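Local structure of leucine aminopeptidase (5GNE) at residues G56-Y64 and Y313-E324; Q101-I109 and R217-E225. The protein is probably a zinc-dependent aminopeptidase of the M28 family, removing residues from the amino termini of peptides with a pair of metal ions. All blocks are in the same frame, centred on the assembly; numbering follows the deposited sequence.

Interaction 1. Residues G56-Y64 and Y313-E324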
loop_
_atom_site.group_PDB
_atom_site.type_symbol
_atom_site.label_atom_id
_atom_site.label_comp_id
_atom_site.label_asym_id
_atom_site.label_seq_id
_atom_site.Cartn_x
_atom_site.Cartn_y
_atom_site.Cartn_z
ATOM N N GLY A 56 -2.131 0.296 18.144
ATOM C CA GLY A 56 -1.827 0.761 16.798
ATOM C C GLY A 56 -0.514 0.240 16.264
ATOM O O GLY A 56 0.294 -0.350 16.972
ATOM N N ASN A 57 -0.277 0.507 14.993
ATOM C CA ASN A 57 0.963 0.126 14.361
ATOM C C ASN A 57 2.033 1.163 14.683
ATOM O O ASN A 57 1.742 2.162 15.305
ATOM C CB ASN A 57 0.757 -0.013 12.853
ATOM C CG ASN A 57 1.871 -0.767 12.191
ATOM O OD1 ASN A 57 2.557 -1.556 12.835
ATOM N ND2 ASN A 57 2.058 -0.537 10.900
ATOM N N TYR A 58 3.266 0.918 14.264
ATOM C CA TYR A 58 4.331 1.894 14.440
ATOM C C TYR A 58 4.898 2.367 13.107
ATOM O O TYR A 58 4.728 1.725 12.080
ATOM C CB TYR A 58 5.458 1.306 15.279
ATOM C CG TYR A 58 6.227 0.207 14.590
ATOM C CD1 TYR A 58 5.715 -1.086 14.515
ATOM C CD2 TYR A 58 7.483 0.439 14.099
ATOM C CE1 TYR A 58 6.422 -2.092 13.921
ATOM C CE2 TYR A 58 8.216 -0.570 13.508
ATOM C CZ TYR A 58 7.688 -1.824 13.424
ATOM O OH TYR A 58 8.428 -2.817 12.825
ATOM N N LEU A 59 5.567 3.507 13.135
ATOM C CA LEU A 59 6.173 4.044 11.930
ATOM C C LEU A 59 7.686 3.984 12.071
ATOM O O LEU A 59 8.231 4.491 13.034
ATOM C CB LEU A 59 5.717 5.481 11.714
ATOM C CG LEU A 59 6.233 6.236 10.484
ATOM C CD1 LEU A 59 5.692 5.628 9.175
ATOM C CD2 LEU A 59 5.878 7.713 10.615
ATOM N N ASN A 60 8.381 3.352 11.143
ATOM C CA ASN A 60 9.824 3.430 11.203
ATOM C C ASN A 60 10.280 4.759 10.638
ATOM O O ASN A 60 9.962 5.087 9.515
ATOM C CB ASN A 60 10.487 2.285 10.452
ATOM C CG ASN A 60 11.979 2.205 10.743
ATOM O OD1 ASN A 60 12.689 3.202 10.639
ATOM N ND2 ASN A 60 12.450 1.039 11.139
ATOM N N ALA A 61 11.054 5.503 11.417
ATOM C CA ALA A 61 11.434 6.865 11.033
ATOM C C ALA A 61 12.597 6.912 10.064
ATOM O O ALA A 61 12.818 7.948 9.433
ATOM C CB ALA A 61 11.778 7.671 12.234
ATOM N N GLU A 62 13.341 5.815 9.947
ATOM C CA GLU A 62 14.555 5.833 9.134
ATOM C C GLU A 62 14.423 6.469 7.744
ATOM O O GLU A 62 15.308 7.199 7.333
ATOM C CB GLU A 62 15.136 4.425 9.002
ATOM C CG GLU A 62 16.550 4.457 8.458
ATOM C CD GLU A 62 17.202 3.085 8.405
ATOM O OE1 GLU A 62 17.208 2.442 7.330
ATOM O OE2 GLU A 62 17.749 2.668 9.446
ATOM N N PRO A 63 13.331 6.201 7.009
ATOM C CA PRO A 63 13.309 6.863 5.700
ATOM C C PRO A 63 13.247 8.383 5.808
ATOM O O PRO A 63 13.605 9.039 4.859
ATOM C CB PRO A 63 12.020 6.331 5.060
ATOM C CG PRO A 63 11.795 5.012 5.728
ATOM C CD PRO A 63 12.227 5.229 7.146
ATOM N N TYR A 64 12.799 8.933 6.930
ATOM C CA TYR A 64 12.722 10.383 7.055
ATOM C C TYR A 64 14.032 11.020 7.547
ATOM O O TYR A 64 14.312 12.188 7.250
ATOM C CB TYR A 64 11.566 10.789 7.997
ATOM C CG TYR A 64 10.182 10.325 7.541
ATOM C CD1 TYR A 64 9.389 11.137 6.751
ATOM C CD2 TYR A 64 9.690 9.063 7.882
ATOM C CE1 TYR A 64 8.148 10.733 6.350
ATOM C CE2 TYR A 64 8.433 8.641 7.478
ATOM C CZ TYR A 64 7.668 9.485 6.709
ATOM O OH TYR A 64 6.420 9.083 6.282
ATOM N N TYR A 313 -3.026 4.332 13.983
ATOM C CA TYR A 313 -1.816 5.034 13.565
ATOM C C TYR A 313 -0.962 4.180 12.628
ATOM O O TYR A 313 -0.864 2.968 12.817
ATOM C CB TYR A 313 -0.988 5.433 14.803
ATOM C CG TYR A 313 0.302 6.133 14.456
ATOM C CD1 TYR A 313 0.283 7.329 13.759
ATOM C CD2 TYR A 313 1.532 5.580 14.783
ATOM C CE1 TYR A 313 1.442 7.963 13.403
ATOM C CE2 TYR A 313 2.701 6.211 14.439
ATOM C CZ TYR A 313 2.648 7.405 13.745
ATOM O OH TYR A 313 3.787 8.056 13.387
ATOM N N ALA A 314 -0.333 4.811 11.639
ATOM C CA ALA A 314 0.614 4.126 10.735
ATOM C C ALA A 314 -0.057 2.885 10.162
ATOM O O ALA A 314 0.492 1.787 10.118
ATOM C CB ALA A 314 1.895 3.765 11.460
ATOM N N CYS A 315 -1.288 3.106 9.760
ATOM C CA CYS A 315 -2.178 2.083 9.284
ATOM C C CYS A 315 -1.624 1.300 8.095
ATOM O O CYS A 315 -1.619 0.056 8.089
ATOM C CB CYS A 315 -3.482 2.755 8.915
ATOM S SG CYS A 315 -4.701 1.560 8.091
ATOM N N SER A 316 -1.143 2.023 7.090
ATOM C CA SER A 316 -0.670 1.355 5.897
ATOM C C SER A 316 0.131 2.325 5.053
ATOM O O SER A 316 0.283 3.490 5.434
ATOM C CB SER A 316 -1.851 0.785 5.108
ATOM O OG SER A 316 -1.395 -0.108 4.109
ATOM N N ASP A 317 0.607 1.873 3.895
ATOM C CA ASP A 317 1.623 2.633 3.165
ATOM C C ASP A 317 1.175 4.032 2.746
ATOM O O ASP A 317 2.012 4.914 2.574
ATOM C CB ASP A 317 2.088 1.834 1.948
ATOM C CG ASP A 317 2.698 0.500 2.351
ATOM O OD1 ASP A 317 3.725 0.539 3.051
ATOM O OD2 ASP A 317 2.157 -0.581 1.980
ATOM N N HIS A 318 -0.135 4.225 2.575
ATOM C CA HIS A 318 -0.675 5.529 2.219
ATOM C C HIS A 318 -0.170 6.622 3.163
ATOM O O HIS A 318 0.090 7.746 2.731
ATOM C CB HIS A 318 -2.208 5.495 2.200
ATOM C CG HIS A 318 -2.828 5.239 3.532
ATOM N ND1 HIS A 318 -2.676 4.044 4.206
ATOM C CD2 HIS A 318 -3.591 6.026 4.327
ATOM C CE1 HIS A 318 -3.321 4.103 5.359
ATOM N NE2 HIS A 318 -3.884 5.295 5.456
ATOM N N VAL A 319 0.033 6.251 4.421
ATOM C CA VAL A 319 0.545 7.148 5.463
ATOM C C VAL A 319 1.867 7.809 5.076
ATOM O O VAL A 319 2.070 8.994 5.339
ATOM C CB VAL A 319 0.671 6.381 6.805
ATOM C CG1 VAL A 319 1.553 7.101 7.803
ATOM C CG2 VAL A 319 -0.728 6.164 7.390
ATOM N N ASN A 320 2.778 7.062 4.477
ATOM C CA ASN A 320 4.029 7.671 4.029
ATOM C C ASN A 320 3.819 8.717 2.922
ATOM O O ASN A 320 4.487 9.761 2.892
ATOM C CB ASN A 320 5.007 6.601 3.604
ATOM C CG ASN A 320 5.626 5.892 4.798
ATOM O OD1 ASN A 320 6.040 6.536 5.758
ATOM N ND2 ASN A 320 5.652 4.558 4.766
ATOM N N TRP A 321 2.871 8.465 2.031
ATOM C CA TRP A 321 2.556 9.479 1.040
ATOM C C TRP A 321 1.935 10.746 1.674
ATOM O O TRP A 321 2.376 11.861 1.377
ATOM C CB TRP A 321 1.621 8.900 -0.045
ATOM C CG TRP A 321 2.281 7.869 -0.913
ATOM C CD1 TRP A 321 2.219 6.519 -0.750
ATOM C CD2 TRP A 321 3.154 8.096 -2.058
ATOM N NE1 TRP A 321 2.977 5.880 -1.731
ATOM C CE2 TRP A 321 3.550 6.820 -2.544
ATOM C CE3 TRP A 321 3.609 9.243 -2.722
ATOM C CZ2 TRP A 321 4.388 6.659 -3.655
ATOM C CZ3 TRP A 321 4.459 9.083 -3.848
ATOM C CH2 TRP A 321 4.837 7.802 -4.292
ATOM N N THR A 322 0.900 10.603 2.504
ATOM C CA THR A 322 0.268 11.795 3.020
ATOM C C THR A 322 1.240 12.556 3.935
ATOM O O THR A 322 1.213 13.772 3.963
ATOM C CB THR A 322 -1.069 11.525 3.733
ATOM O OG1 THR A 322 -0.886 11.379 5.142
ATOM C CG2 THR A 322 -1.710 10.312 3.180
ATOM N N ASN A 323 2.106 11.855 4.663
ATOM C CA ASN A 323 3.110 12.555 5.471
ATOM C C ASN A 323 4.014 13.454 4.653
ATOM O O ASN A 323 4.561 14.408 5.191
ATOM C CB ASN A 323 4.003 11.569 6.229
ATOM C CG ASN A 323 3.350 11.054 7.472
ATOM O OD1 ASN A 323 2.379 11.615 7.904
ATOM N ND2 ASN A 323 3.878 9.990 8.052
ATOM N N GLU A 324 4.138 13.186 3.356
ATOM C CA GLU A 324 5.034 13.974 2.516
ATOM C C GLU A 324 4.286 14.883 1.563
ATOM O O GLU A 324 4.848 15.348 0.565
ATOM C CB GLU A 324 5.971 13.058 1.715
ATOM C CG GLU A 324 6.963 12.304 2.566
ATOM C CD GLU A 324 8.071 13.193 3.151
ATOM O OE1 GLU A 324 7.993 14.432 3.052
ATOM O OE2 GLU A 324 9.044 12.635 3.701
#

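Interaction 2. Residues Q101-I109 and R217-E225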
loop_
_atom_site.group_PDB
_atom_site.type_symbol
_atom_site.label_atom_id
_atom_site.label_comp_id
_atom_site.label_asym_id
_atom_site.label_seq_id
_atom_site.Cartn_x
_atom_site.Cartn_y
_atom_site.Cartn_z
ATOM N N GLN A 101 -14.587 4.730 -22.266
ATOM C CA GLN A 101 -13.283 4.139 -22.013
ATOM C C GLN A 101 -13.286 3.256 -20.769
ATOM O O GLN A 101 -12.739 2.151 -20.785
ATOM C CB GLN A 101 -12.206 5.220 -21.903
ATOM C CG GLN A 101 -11.934 5.985 -23.213
ATOM C CD GLN A 101 -12.830 7.185 -23.444
ATOM O OE1 GLN A 101 -13.948 7.280 -22.925
ATOM N NE2 GLN A 101 -12.342 8.108 -24.253
ATOM N N VAL A 102 -13.943 3.717 -19.711
ATOM C CA VAL A 102 -14.017 2.958 -18.474
ATOM C C VAL A 102 -14.684 1.597 -18.736
ATOM O O VAL A 102 -14.198 0.558 -18.285
ATOM C CB VAL A 102 -14.777 3.767 -17.386
ATOM C CG1 VAL A 102 -15.097 2.903 -16.167
ATOM C CG2 VAL A 102 -13.953 5.018 -16.978
ATOM N N HIS A 103 -15.791 1.588 -19.471
ATOM C CA HIS A 103 -16.439 0.316 -19.771
ATOM C C HIS A 103 -15.602 -0.584 -20.670
ATOM O O HIS A 103 -15.573 -1.783 -20.447
ATOM C CB HIS A 103 -17.839 0.537 -20.346
ATOM C CG HIS A 103 -18.845 0.921 -19.302
ATOM N ND1 HIS A 103 -18.964 2.202 -18.806
ATOM C CD2 HIS A 103 -19.738 0.169 -18.611
ATOM C CE1 HIS A 103 -19.909 2.232 -17.883
ATOM N NE2 HIS A 103 -20.393 1.011 -17.744
ATOM N N SER A 104 -14.896 -0.023 -21.646
ATOM C CA SER A 104 -13.990 -0.833 -22.471
ATOM C C SER A 104 -13.002 -1.549 -21.586
ATOM O O SER A 104 -12.732 -2.727 -21.797
ATOM C CB SER A 104 -13.249 -0.002 -23.513
ATOM O OG SER A 104 -14.159 0.549 -24.435
ATOM N N LEU A 105 -12.458 -0.845 -20.595
ATOM C CA LEU A 105 -11.458 -1.471 -19.733
ATOM C C LEU A 105 -12.080 -2.528 -18.837
ATOM O O LEU A 105 -11.454 -3.571 -18.615
ATOM C CB LEU A 105 -10.696 -0.431 -18.906
ATOM C CG LEU A 105 -9.895 0.535 -19.791
ATOM C CD1 LEU A 105 -8.765 1.103 -19.003
ATOM C CD2 LEU A 105 -9.309 -0.179 -21.008
ATOM N N PHE A 106 -13.273 -2.266 -18.298
ATOM C CA PHE A 106 -13.988 -3.281 -17.486
ATOM C C PHE A 106 -14.117 -4.602 -18.245
ATOM O O PHE A 106 -13.790 -5.656 -17.726
ATOM C CB PHE A 106 -15.385 -2.807 -17.065
ATOM C CG PHE A 106 -15.373 -1.782 -15.957
ATOM C CD1 PHE A 106 -14.176 -1.147 -15.588
ATOM C CD2 PHE A 106 -16.546 -1.468 -15.262
ATOM C CE1 PHE A 106 -14.148 -0.202 -14.569
ATOM C CE2 PHE A 106 -16.540 -0.522 -14.226
ATOM C CZ PHE A 106 -15.330 0.114 -13.872
ATOM N N GLU A 107 -14.556 -4.523 -19.500
ATOM C CA GLU A 107 -14.783 -5.714 -20.325
ATOM C C GLU A 107 -13.519 -6.540 -20.566
ATOM O O GLU A 107 -13.594 -7.672 -21.028
ATOM C CB GLU A 107 -15.403 -5.312 -21.671
ATOM C CG GLU A 107 -16.837 -4.822 -21.559
ATOM C CD GLU A 107 -17.346 -4.179 -22.843
ATOM O OE1 GLU A 107 -17.378 -4.867 -23.887
ATOM O OE2 GLU A 107 -17.730 -2.985 -22.802
ATOM N N GLN A 108 -12.358 -5.980 -20.247
ATOM C CA GLN A 108 -11.118 -6.723 -20.388
ATOM C C GLN A 108 -10.607 -7.315 -19.081
ATOM O O GLN A 108 -9.582 -7.986 -19.066
ATOM C CB GLN A 108 -10.052 -5.831 -21.001
ATOM C CG GLN A 108 -10.474 -5.276 -22.328
ATOM C CD GLN A 108 -9.302 -5.086 -23.256
ATOM O OE1 GLN A 108 -8.618 -4.060 -23.209
ATOM N NE2 GLN A 108 -9.037 -6.094 -24.091
ATOM N N ILE A 109 -11.316 -7.093 -17.982
ATOM C CA ILE A 109 -10.890 -7.699 -16.733
ATOM C C ILE A 109 -11.016 -9.200 -16.822
ATOM O O ILE A 109 -12.092 -9.717 -17.125
ATOM C CB ILE A 109 -11.702 -7.236 -15.529
ATOM C CG1 ILE A 109 -11.454 -5.747 -15.257
ATOM C CG2 ILE A 109 -11.349 -8.080 -14.310
ATOM C CD1 ILE A 109 -12.519 -5.124 -14.335
ATOM N N ARG A 217 -2.162 -5.042 -16.411
ATOM C CA ARG A 217 -2.297 -5.846 -17.603
ATOM C C ARG A 217 -3.434 -5.363 -18.497
ATOM O O ARG A 217 -3.291 -5.303 -19.717
ATOM C CB ARG A 217 -2.572 -7.291 -17.213
ATOM C CG ARG A 217 -2.677 -8.254 -18.396
ATOM C CD ARG A 217 -3.284 -9.596 -17.967
ATOM N NE ARG A 217 -4.728 -9.462 -17.805
ATOM C CZ ARG A 217 -5.578 -9.299 -18.819
ATOM N NH1 ARG A 217 -5.126 -9.281 -20.064
ATOM N NH2 ARG A 217 -6.879 -9.165 -18.589
ATOM N N VAL A 218 -4.556 -4.998 -17.893
ATOM C CA VAL A 218 -5.618 -4.338 -18.638
ATOM C C VAL A 218 -5.133 -3.077 -19.362
ATOM O O VAL A 218 -5.365 -2.918 -20.560
ATOM C CB VAL A 218 -6.799 -4.006 -17.723
ATOM C CG1 VAL A 218 -7.794 -3.116 -18.451
ATOM C CG2 VAL A 218 -7.462 -5.303 -17.279
ATOM N N VAL A 219 -4.416 -2.215 -18.651
ATOM C CA VAL A 219 -3.833 -1.018 -19.255
ATOM C C VAL A 219 -2.908 -1.348 -20.448
ATOM O O VAL A 219 -2.973 -0.685 -21.477
ATOM C CB VAL A 219 -3.042 -0.199 -18.208
ATOM C CG1 VAL A 219 -2.160 0.823 -18.888
ATOM C CG2 VAL A 219 -3.991 0.484 -17.216
ATOM N N PHE A 220 -2.095 -2.399 -20.346
ATOM C CA PHE A 220 -1.227 -2.782 -21.467
ATOM C C PHE A 220 -2.042 -3.220 -22.683
ATOM O O PHE A 220 -1.666 -2.952 -23.830
ATOM C CB PHE A 220 -0.256 -3.916 -21.092
ATOM C CG PHE A 220 0.977 -3.470 -20.337
ATOM C CD1 PHE A 220 1.852 -2.575 -20.894
ATOM C CD2 PHE A 220 1.289 -4.003 -19.102
ATOM C CE1 PHE A 220 2.992 -2.177 -20.210
ATOM C CE2 PHE A 220 2.430 -3.612 -18.415
ATOM C CZ PHE A 220 3.278 -2.707 -18.967
ATOM N N SER A 221 -3.144 -3.913 -22.432
ATOM C CA SER A 221 -3.987 -4.417 -23.512
ATOM C C SER A 221 -5.016 -3.379 -23.989
ATOM O O SER A 221 -5.725 -3.613 -24.956
ATOM C CB SER A 221 -4.684 -5.703 -23.080
ATOM O OG SER A 221 -5.482 -5.459 -21.946
ATOM N N SER A 222 -5.114 -2.252 -23.293
ATOM C CA SER A 222 -5.972 -1.136 -23.728
ATOM C C SER A 222 -5.689 -0.608 -25.150
ATOM O O SER A 222 -4.579 -0.735 -25.664
ATOM C CB SER A 222 -5.831 0.027 -22.726
ATOM O OG SER A 222 -6.339 1.272 -23.217
ATOM N N ASN A 223 -6.717 -0.028 -25.775
ATOM C CA ASN A 223 -6.612 0.526 -27.130
ATOM C C ASN A 223 -6.276 2.022 -27.104
ATOM O O ASN A 223 -5.997 2.623 -28.138
ATOM C CB ASN A 223 -7.901 0.291 -27.924
ATOM C CG ASN A 223 -7.880 -1.017 -28.693
ATOM O OD1 ASN A 223 -8.611 -1.957 -28.367
ATOM N ND2 ASN A 223 -7.040 -1.085 -29.725
ATOM N N PHE A 224 -6.369 2.626 -25.928
ATOM C CA PHE A 224 -5.998 4.022 -25.757
ATOM C C PHE A 224 -4.840 4.134 -24.760
ATOM O O PHE A 224 -4.617 3.269 -23.910
ATOM C CB PHE A 224 -7.193 4.879 -25.321
ATOM C CG PHE A 224 -7.874 4.391 -24.063
ATOM C CD1 PHE A 224 -7.421 4.784 -22.806
ATOM C CD2 PHE A 224 -8.961 3.523 -24.142
ATOM C CE1 PHE A 224 -8.036 4.330 -21.665
ATOM C CE2 PHE A 224 -9.582 3.075 -23.000
ATOM C CZ PHE A 224 -9.117 3.479 -21.764
ATOM N N GLU A 225 -4.061 5.183 -24.924
ATOM C CA GLU A 225 -2.964 5.477 -24.029
ATOM C C GLU A 225 -3.468 6.439 -22.959
ATOM O O GLU A 225 -4.563 6.985 -23.079
ATOM C CB GLU A 225 -1.791 6.055 -24.798
ATOM C CG GLU A 225 -1.071 5.004 -25.615
ATOM C CD GLU A 225 0.404 5.281 -25.718
ATOM O OE1 GLU A 225 0.818 6.382 -25.312
ATOM O OE2 GLU A 225 1.151 4.408 -26.187
#

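Interaction 1. Residues G56-Y64 and Y313-E324
Tyr64 sends its phenol oxygen to two asparagines of helix 318-323 and uses it in both senses. Tyr64 OH donates to Asn320 OD1 over 2.6 Å, meeting a lone pair in the carbonyl plane, and accepts from Asn323 ND2 at 3.2 Å. The second bond is close to straight (162°) and lies in the amide plane of Asn323. One hydroxyl thus answers two amides, which stand three residues apart on the helix. Asn320 ND2 bonds to Ser245, which leaves the oxygen end of that amide directed at the tyrosine. Beside the ring, the bent chain of Glu324 lays OE2 3.4 Å from Tyr64 CE1 in plain van der Waals contact; the hydrogen-bond partner of this carboxylate oxygen is Gln250.

At the other end, Asn57 works with both backbone and side chain. Its side chain swings away from its own amide nitrogen (chi1 -164°), which carries Asn57 ND2 to within 2.9 Å of Ala314 O, nearly along the C=O axis. OD1 of the same amide takes a weak bond from Tyr58 N, while Asn57 N gives a weak one to Tyr313 O at 3.3 Å. Gly56, at positive phi just after helix 42-55, has no CB to press against the preceding carbonyl.

Between these polar ends Leu59 supplies the apolar filling: its CB lies 4.2 Å from Ala314 CB, and its CD2 is 3.5 Å from Tyr313 OH, whose hydrogen bond goes to Leu82 O.

Asparagine and tyrosine suit this interface because each can give and accept at once. The bonds at the two ends, with apolar packing between them, are consistent with a defined orientation of the N-terminal region against the peptidase domain.

Interaction 2. Residues Q101-I109 and R217-E225
Gln101 and Leu105, one turn apart on helix 99-106, receive the ring of Phe224. The aliphatic part of Gln101 makes a CH-pi contact: CG stands 4.0 Å from the centroid of the Phe224 ring, 21° off its normal, displaced toward the rim. A long side chain suits this place, since its methylenes cover the ring while the amide leads away. On the opposite face, Ser222 OG sits over the ring centre; this hydroxyl donates to Phe224 O at 2.7 Å, on a lone pair, and so ties the short turn after helix 202-221 together. A chi1 of 56° sets CG of Phe224 between the backbone N and the carbonyl carbon, which turns the ring back over that hydroxyl.

Purely apolar contacts continue from there. Leu105 and Phe224 point at each other from their own segments, Leu105 CG lying 3.6 Å from Phe224 CZ with both leucine methyls nearby. Val218 places CG1 4.0 Å from Leu105 CB and CG2 loosely beside Ile109 CG1, at 4.5 Å, so its two branches touch the last turn of helix 99-106 and the residue that closes the type I turn from Phe106 to Ile109.

Polar contacts are few. Arg217 NH2 reaches Gln108 O at 3.0 Å, a weak bond because it is strongly bent; the same nitrogen forms a salt bridge with Glu214. Gln108 OE1 approaches Ser221 O, but two acceptors cannot bond.

Helix 99-106, which also rests on the C-terminal helix 355-373, here covers the C-terminal end of helix 202-221 and the turn that follows. Helix 202-221 in turn connects the neighbouring parallel strands 185-191 and 230-235, a beta-alpha-beta crossover of the alpha/beta M28 peptidase fold.

The two interactions lie on opposite sides of the chain's centre, about 33 Å apart between centres and about 17 Å between nearest atoms, with interaction 2 nested inside the chain loop that interaction 1 closes. Interaction 1 borders the metal site: the side chain of Asn57 is about 7 Å from a zinc ion, about 5 Å from the side chain of Glu238 and about 6 Å from that of the zinc ligand Glu239, and Ser316 bonds to the zinc ligand Asp266. Interaction 2 is remote from the metals, yet helix 202-221, whose far end it covers, carries the zinc ligand Asp204 near its start.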